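Local atomic coordinates of citryl-spermidine/3,4-dihydroxybenzoyl-citryl-spermidine:spermidine ligase (Bacillus anthracis, PDB entry 3TO3), a protein that catalyses the ATP-dependent condensation of spermidine with citryl-spermidine intermediates in the biosynthesis of petrobactin, a siderophore used in iron acquisition and virulence. Residues Thr312-Ala321 / Thr362-Trp370. Sequence-based numbering, arbitrary orientation.
Sequences TLKPYSVASA and TYGSLGCIW
P315 lies over one face of the Y363 ring: CD, offset toward the rim, is 4.1 Å from the ring centroid in a CH-pi contact, and CG is 3.7 Å from Y363 CE1. A compact proline ring with polarised C-H groups beside its nitrogen suits an aromatic face. Y363 reaches it because CG stands anti to the backbone N (chi1 -168°), which swings the ring alongside the start of helix 315-333. K314 meets the same ring at its edge, the bent chain bringing NZ to 3.9 Å from Y363 CE2. Beside them the backbones are joined by one hydrogen bond, L313 N to G364 O (3.1 Å), which uses a lone pair in the carbonyl plane, though the bond is bent (140° at the hydrogen); S301 OG binds that oxygen too. G364, third in a type II turn from T362 to S365, has positive phi, and a CB there would clash with T312 CB and L313 O.

Farther along, I369 CD1 touches V318 CG2 (4.1 Å) and A321 CB (4.2 Å), small or branched side chains that suit the close packing of helix 315-321 on strand 367-370, whose axes approach to 8.8 Å. L313 CD1 rests on G367 O (3.6 Å), while its side chain also touches R285, an ATP-binding residue. Behind this shell, K314 at the N-cap offers its carbonyl to S317 OG and V318 N, helping to hold the first helical turn, and strand 367-371 is hydrogen-bonded antiparallel to strands 297-306 and 345-355. This is helix-on-sheet packing in the IucA/IucC synthetase fold, on a mixed sheet whose strand 297-306 carries the ATP-binding K299.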
ATOM      1  N   THR B 312       5.060  -5.426 -12.572  1.00 56.28           N
ATOM      2  CA  THR B 312       5.405  -6.826 -12.679  1.00 58.06           C
ATOM      3  C   THR B 312       5.610  -7.237 -14.150  1.00 58.93           C
ATOM      4  O   THR B 312       5.171  -6.551 -15.087  1.00 60.74           O
ATOM      5  CB  THR B 312       4.273  -7.679 -12.097  1.00 52.56           C
ATOM      6  OG1 THR B 312       3.016  -7.245 -12.655  1.00 49.82           O
ATOM      7  CG2 THR B 312       4.242  -7.548 -10.582  1.00 43.42           C
ATOM      8  N   LEU B 313       6.330  -8.336 -14.342  1.00 52.67           N
ATOM      9  CA  LEU B 313       6.385  -9.001 -15.630  1.00 45.77           C
ATOM     10  C   LEU B 313       5.427 -10.186 -15.650  1.00 49.39           C
ATOM     11  O   LEU B 313       5.624 -11.147 -14.905  1.00 57.47           O
ATOM     12  CB  LEU B 313       7.796  -9.515 -15.872  1.00 44.18           C
ATOM     13  CG  LEU B 313       8.775  -8.379 -16.045  1.00 44.18           C
ATOM     14  CD1 LEU B 313      10.219  -8.865 -16.009  1.00 37.50           C
ATOM     15  CD2 LEU B 313       8.420  -7.650 -17.342  1.00 37.30           C
ATOM     16  N   LYS B 314       4.414 -10.135 -16.513  1.00 47.62           N
ATOM     17  CA  LYS B 314       3.554 -11.298 -16.736  1.00 53.62           C
ATOM     18  C   LYS B 314       4.432 -12.522 -17.097  1.00 59.38           C
ATOM     19  O   LYS B 314       5.238 -12.471 -18.050  1.00 52.59           O
ATOM     20  CB  LYS B 314       2.500 -11.035 -17.832  1.00 53.69           C
ATOM     21  CG  LYS B 314       1.567  -9.844 -17.612  1.00 57.12           C
ATOM     22  CD  LYS B 314       0.605 -10.111 -16.463  1.00 73.11           C
ATOM     23  CE  LYS B 314      -0.718  -9.341 -16.605  1.00 84.63           C
ATOM     24  NZ  LYS B 314      -1.714  -9.681 -15.523  1.00 82.20           N
ATOM     25  N   PRO B 315       4.287 -13.618 -16.325  1.00 49.58           N
ATOM     26  CA  PRO B 315       5.016 -14.869 -16.563  1.00 48.73           C
ATOM     27  C   PRO B 315       4.890 -15.373 -18.010  1.00 48.80           C
ATOM     28  O   PRO B 315       5.893 -15.795 -18.608  1.00 41.60           O
ATOM     29  CB  PRO B 315       4.340 -15.847 -15.603  1.00 58.35           C
ATOM     30  CG  PRO B 315       3.894 -14.953 -14.458  1.00 51.64           C
ATOM     31  CD  PRO B 315       3.435 -13.688 -15.124  1.00 45.06           C
ATOM     32  N   TYR B 316       3.687 -15.331 -18.584  1.00 43.68           N
ATOM     33  CA  TYR B 316       3.558 -15.813 -19.938  1.00 42.17           C
ATOM     34  C   TYR B 316       4.398 -14.947 -20.899  1.00 49.47           C
ATOM     35  O   TYR B 316       4.985 -15.472 -21.837  1.00 50.33           O
ATOM     36  CB  TYR B 316       2.095 -15.956 -20.378  1.00 50.14           C
ATOM     37  CG  TYR B 316       1.276 -14.726 -20.183  1.00 60.52           C
ATOM     38  CD1 TYR B 316       1.241 -13.739 -21.163  1.00 60.14           C
ATOM     39  CD2 TYR B 316       0.522 -14.539 -19.014  1.00 67.12           C
ATOM     40  CE1 TYR B 316       0.486 -12.586 -20.993  1.00 64.30           C
ATOM     41  CE2 TYR B 316      -0.246 -13.389 -18.839  1.00 71.95           C
ATOM     42  CZ  TYR B 316      -0.254 -12.419 -19.839  1.00 72.92           C
ATOM     43  OH  TYR B 316      -0.993 -11.271 -19.695  1.00 79.37           O
ATOM     44  N   SER B 317       4.488 -13.638 -20.636  1.00 45.30           N
ATOM     45  CA  SER B 317       5.205 -12.758 -21.551  1.00 46.48           C
ATOM     46  C   SER B 317       6.729 -12.844 -21.374  1.00 39.38           C
ATOM     47  O   SER B 317       7.464 -12.709 -22.326  1.00 44.11           O
ATOM     48  CB  SER B 317       4.692 -11.318 -21.470  1.00 53.80           C
ATOM     49  OG  SER B 317       5.298 -10.650 -20.406  1.00 59.79           O
ATOM     50  N   VAL B 318       7.190 -13.098 -20.157  1.00 45.33           N
ATOM     51  CA  VAL B 318       8.580 -13.423 -19.919  1.00 42.83           C
ATOM     52  C   VAL B 318       8.957 -14.705 -20.694  1.00 48.65           C
ATOM     53  O   VAL B 318      10.024 -14.789 -21.316  1.00 44.60           O
ATOM     54  CB  VAL B 318       8.842 -13.614 -18.411  1.00 47.96           C
ATOM     55  CG1 VAL B 318      10.187 -14.315 -18.174  1.00 41.45           C
ATOM     56  CG2 VAL B 318       8.779 -12.255 -17.690  1.00 45.04           C
ATOM     57  N   ALA B 319       8.055 -15.677 -20.689  1.00 47.02           N
ATOM     58  CA  ALA B 319       8.318 -16.977 -21.305  1.00 51.70           C
ATOM     59  C   ALA B 319       8.453 -16.880 -22.830  1.00 56.18           C
ATOM     60  O   ALA B 319       9.262 -17.590 -23.444  1.00 54.91           O
ATOM     61  CB  ALA B 319       7.228 -17.955 -20.945  1.00 42.81           C
ATOM     62  N   SER B 320       7.660 -16.012 -23.447  1.00 43.98           N
ATOM     63  CA  SER B 320       7.665 -15.935 -24.899  1.00 40.82           C
ATOM     64  C   SER B 320       8.610 -14.846 -25.453  1.00 42.83           C
ATOM     65  O   SER B 320       8.688 -14.633 -26.668  1.00 47.17           O
ATOM     66  CB  SER B 320       6.245 -15.760 -25.446  1.00 39.55           C
ATOM     67  OG  SER B 320       5.685 -14.579 -24.901  1.00 44.63           O
ATOM     68  N   ALA B 321       9.347 -14.174 -24.579  1.00 33.26           N
ATOM     69  CA  ALA B 321      10.097 -13.026 -25.049  1.00 41.42           C
ATOM     70  C   ALA B 321      11.226 -13.426 -26.006  1.00 46.37           C
ATOM     71  O   ALA B 321      11.303 -12.879 -27.103  1.00 42.72           O
ATOM     72  CB  ALA B 321      10.613 -12.173 -23.891  1.00 38.67           C
ATOM     73  N   THR B 362       1.841 -12.703  -5.521  1.00 52.13           N
ATOM     74  CA  THR B 362       3.190 -12.582  -6.053  1.00 42.39           C
ATOM     75  C   THR B 362       3.253 -12.721  -7.568  1.00 41.88           C
ATOM     76  O   THR B 362       4.333 -12.877  -8.133  1.00 44.42           O
ATOM     77  CB  THR B 362       4.124 -13.552  -5.357  1.00 45.57           C
ATOM     78  OG1 THR B 362       3.594 -14.868  -5.503  1.00 57.64           O
ATOM     79  CG2 THR B 362       4.163 -13.212  -3.852  1.00 37.44           C
ATOM     80  N   TYR B 363       2.091 -12.781  -8.213  1.00 43.34           N
ATOM     81  CA  TYR B 363       2.048 -13.004  -9.645  1.00 43.28           C
ATOM     82  C   TYR B 363       2.879 -11.961 -10.400  1.00 53.35           C
ATOM     83  O   TYR B 363       2.602 -10.757 -10.314  1.00 54.92           O
ATOM     84  CB  TYR B 363       0.596 -12.901 -10.107  1.00 45.01           C
ATOM     85  CG  TYR B 363       0.343 -13.380 -11.525  1.00 50.44           C
ATOM     86  CD1 TYR B 363       0.646 -14.691 -11.902  1.00 53.80           C
ATOM     87  CD2 TYR B 363      -0.232 -12.538 -12.473  1.00 47.61           C
ATOM     88  CE1 TYR B 363       0.407 -15.137 -13.190  1.00 61.11           C
ATOM     89  CE2 TYR B 363      -0.485 -12.979 -13.765  1.00 56.88           C
ATOM     90  CZ  TYR B 363      -0.164 -14.280 -14.115  1.00 64.63           C
ATOM     91  OH  TYR B 363      -0.403 -14.727 -15.387  1.00 75.22           O
ATOM     92  N   GLY B 364       3.849 -12.437 -11.190  1.00 45.51           N
ATOM     93  CA  GLY B 364       4.733 -11.574 -11.961  1.00 37.98           C
ATOM     94  C   GLY B 364       5.860 -10.870 -11.240  1.00 39.98           C
ATOM     95  O   GLY B 364       6.577 -10.032 -11.810  1.00 39.01           O
ATOM     96  N   SER B 365       6.028 -11.224  -9.976  1.00 42.47           N
ATOM     97  CA  SER B 365       6.888 -10.469  -9.078  1.00 38.05           C
ATOM     98  C   SER B 365       8.363 -10.796  -9.121  1.00 37.30           C
ATOM     99  O   SER B 365       9.154 -10.062  -8.552  1.00 38.02           O
ATOM    100  CB  SER B 365       6.384 -10.632  -7.640  1.00 39.35           C
ATOM    101  OG  SER B 365       5.214  -9.845  -7.478  1.00 55.69           O
ATOM    102  N   LEU B 366       8.740 -11.940  -9.679  1.00 34.52           N
ATOM    103  CA  LEU B 366      10.155 -12.226  -9.805  1.00 37.55           C
ATOM    104  C   LEU B 366      10.499 -12.729 -11.210  1.00 43.59           C
ATOM    105  O   LEU B 366      10.459 -13.919 -11.476  1.00 48.28           O
ATOM    106  CB  LEU B 366      10.424 -13.316  -8.775  1.00 33.95           C
ATOM    107  CG  LEU B 366      11.826 -13.616  -8.329  1.00 44.25           C
ATOM    108  CD1 LEU B 366      12.503 -12.347  -7.990  1.00 54.38           C
ATOM    109  CD2 LEU B 366      11.644 -14.480  -7.118  1.00 43.42           C
ATOM    110  N   GLY B 367      11.078 -11.882 -12.025  1.00 48.50           N
ATOM    111  CA  GLY B 367      11.224 -12.233 -13.408  1.00 34.12           C
ATOM    112  C   GLY B 367      12.258 -11.326 -13.983  1.00 39.39           C
ATOM    113  O   GLY B 367      12.454 -10.232 -13.483  1.00 37.55           O
ATOM    114  N   CYS B 368      12.901 -11.767 -15.054  1.00 40.32           N
ATOM    115  CA  CYS B 368      13.916 -10.977 -15.699  1.00 40.83           C
ATOM    116  C   CYS B 368      13.930 -11.196 -17.202  1.00 40.72           C
ATOM    117  O   CYS B 368      13.864 -12.329 -17.664  1.00 45.30           O
ATOM    118  CB  CYS B 368      15.282 -11.333 -15.097  1.00 34.57           C
ATOM    119  SG  CYS B 368      16.685 -10.497 -15.891  1.00 42.96           S
ATOM    120  N   ILE B 369      14.082 -10.116 -17.964  1.00 40.27           N
ATOM    121  CA  ILE B 369      14.360 -10.213 -19.394  1.00 37.66           C
ATOM    122  C   ILE B 369      15.608  -9.408 -19.734  1.00 39.57           C
ATOM    123  O   ILE B 369      15.730  -8.255 -19.334  1.00 38.62           O
ATOM    124  CB  ILE B 369      13.216  -9.663 -20.244  1.00 39.08           C
ATOM    125  CG1 ILE B 369      11.972 -10.523 -20.103  1.00 42.61           C
ATOM    126  CG2 ILE B 369      13.647  -9.569 -21.718  1.00 42.57           C
ATOM    127  CD1 ILE B 369      10.659  -9.781 -20.409  1.00 46.92           C
ATOM    128  N   TRP B 370      16.538 -10.004 -20.472  1.00 49.89           N
ATOM    129  CA  TRP B 370      17.756  -9.296 -20.875  1.00 39.53           C
ATOM    130  C   TRP B 370      17.549  -8.750 -22.262  1.00 38.29           C
ATOM    131  O   TRP B 370      16.911  -9.388 -23.078  1.00 47.86           O
ATOM    132  CB  TRP B 370      18.965 -10.208 -20.878  1.00 35.51           C
ATOM    133  CG  TRP B 370      19.547 -10.507 -19.552  1.00 37.02           C
ATOM    134  CD1 TRP B 370      20.527  -9.807 -18.933  1.00 37.71           C
ATOM    135  CD2 TRP B 370      19.235 -11.616 -18.679  1.00 38.37           C
ATOM    136  NE1 TRP B 370      20.861 -10.400 -17.740  1.00 39.41           N
ATOM    137  CE2 TRP B 370      20.069 -11.502 -17.546  1.00 39.80           C
ATOM    138  CE3 TRP B 370      18.332 -12.686 -18.744  1.00 42.39           C
ATOM    139  CZ2 TRP B 370      20.025 -12.416 -16.467  1.00 41.52           C
ATOM    140  CZ3 TRP B 370      18.297 -13.600 -17.677  1.00 40.43           C
ATOM    141  CH2 TRP B 370      19.139 -13.446 -16.549  1.00 41.77           C
TER